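Local coordinates for protein aspartate aminotransferase (Leishmania major, PDB 4H51) that probably catalyses the pyridoxal-phosphate-dependent transfer of an amino group between aspartate and 2-oxoglutarate, working as a homodimer, at residues G234-S237 against T242-Y245. Sequence-based numbering, arbitrary orientation.
Sequences GYAS and TDAY
Asp243 and Ser237 meet through their first torsions: Asp243 carries CG beside its backbone N and anti to its carbonyl carbon (chi1 -73°), while Ser237 tucks OG between its own N and carbonyl carbon (chi1 70°). The two belong to the loop and short helix 240-243 that follow strand 225-230 of the large mixed sheet, in the large, cofactor-binding domain of the fold type I pyridoxal-phosphate enzymes, to which this aminotransferase family belongs. Asp243, the last residue of that short helix, turns back and pushes its carboxylate into the curved backbone of 234-237.

Asp243 OD1 accepts a hydrogen bond from the Ser237 hydroxyl, OG to OD1 2.7 Å, and the donor sits above the carboxylate plane, 55° out of it. Asp243 OD2 lies near the backbone nitrogens of 234-237. Gly234 N gives it a weak, strongly bent bond, and Ser237 N a weak one that is long (3.4 Å from N to Asp243 OD2) but fairly straight. OD2 sits too near a neighbouring atom in the model, so both of its bonds are doubtful in detail. The hydroxyl donor at OD1 would probably help to stabilise the negative charge of this buried carboxylate.

Carbon contacts flank the polar grip. The methyl of Ala236 lies against the carboxylate, CB 3.3 Å from Asp243 OD1. Tyr235 points away from the helix, packs on Met333 and Ile337 of helix 320-350, and hydrogen-bonds through OH to the main-chain O of the modified lysine at position 265, which carries the cofactor. Ser237 OG also bonds to Ser239 N, and it lies 3.6 Å from Thr242 CB.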
loop_
_atom_site.group_PDB
_atom_site.type_symbol
_atom_site.label_atom_id
_atom_site.label_comp_id
_atom_site.label_asym_id
_atom_site.label_seq_id
_atom_site.Cartn_x
_atom_site.Cartn_y
_atom_site.Cartn_z
ATOM N N GLY B 234 14.066 8.733 -16.944
ATOM C CA GLY B 234 13.844 8.375 -18.363
ATOM C C GLY B 234 13.141 9.466 -19.184
ATOM O O GLY B 234 13.430 9.587 -20.387
ATOM N N TYR B 235 12.218 10.264 -18.594
ATOM C CA TYR B 235 11.371 11.120 -19.416
ATOM C C TYR B 235 11.983 12.510 -19.702
ATOM O O TYR B 235 11.694 13.134 -20.739
ATOM C CB TYR B 235 10.004 11.284 -18.797
ATOM C CG TYR B 235 9.018 10.154 -19.116
ATOM C CD1 TYR B 235 8.360 10.106 -20.349
ATOM C CD2 TYR B 235 8.771 9.155 -18.211
ATOM C CE1 TYR B 235 7.481 9.077 -20.649
ATOM C CE2 TYR B 235 7.896 8.136 -18.494
ATOM C CZ TYR B 235 7.253 8.098 -19.687
ATOM O OH TYR B 235 6.373 7.119 -19.934
ATOM N N ALA B 236 12.812 13.013 -18.798
ATOM C CA ALA B 236 13.518 14.287 -19.077
ATOM C C ALA B 236 14.330 14.239 -20.373
ATOM O O ALA B 236 14.323 15.200 -21.151
ATOM C CB ALA B 236 14.391 14.705 -17.902
ATOM N N SER B 237 14.980 13.104 -20.635
ATOM C CA SER B 237 15.802 12.956 -21.839
ATOM C C SER B 237 15.516 11.741 -22.745
ATOM O O SER B 237 15.981 11.751 -23.883
ATOM C CB SER B 237 17.251 12.867 -21.417
ATOM O OG SER B 237 17.433 11.614 -20.776
ATOM N N THR B 242 21.272 9.747 -18.213
ATOM C CA THR B 242 21.231 11.206 -18.222
ATOM C C THR B 242 20.283 11.756 -17.183
ATOM O O THR B 242 20.604 12.765 -16.530
ATOM C CB THR B 242 20.850 11.781 -19.603
ATOM O OG1 THR B 242 21.798 11.319 -20.576
ATOM C CG2 THR B 242 20.862 13.310 -19.584
ATOM N N ASP B 243 19.136 11.090 -17.008
ATOM C CA ASP B 243 18.082 11.605 -16.115
ATOM C C ASP B 243 18.422 11.452 -14.659
ATOM O O ASP B 243 17.908 12.190 -13.881
ATOM C CB ASP B 243 16.736 11.029 -16.386
ATOM C CG ASP B 243 16.121 11.561 -17.651
ATOM O OD1 ASP B 243 16.723 12.424 -18.328
ATOM O OD2 ASP B 243 15.020 11.079 -17.928
ATOM N N ALA B 244 19.376 10.593 -14.336
ATOM C CA ALA B 244 19.848 10.359 -12.956
ATOM C C ALA B 244 20.928 11.318 -12.484
ATOM O O ALA B 244 21.476 11.162 -11.387
ATOM C CB ALA B 244 20.355 8.924 -12.846
ATOM N N TYR B 245 21.275 12.320 -13.290
ATOM C CA TYR B 245 22.396 13.184 -12.971
ATOM C C TYR B 245 22.294 13.789 -11.575
ATOM O O TYR B 245 23.247 13.784 -10.806
ATOM C CB TYR B 245 22.521 14.312 -14.019
ATOM C CG TYR B 245 23.719 15.182 -13.774
ATOM C CD1 TYR B 245 24.972 14.809 -14.281
ATOM C CD2 TYR B 245 23.646 16.357 -13.022
ATOM C CE1 TYR B 245 26.088 15.585 -14.065
ATOM C CE2 TYR B 245 24.772 17.134 -12.797
ATOM C CZ TYR B 245 26.005 16.723 -13.305
ATOM O OH TYR B 245 27.162 17.470 -13.119
#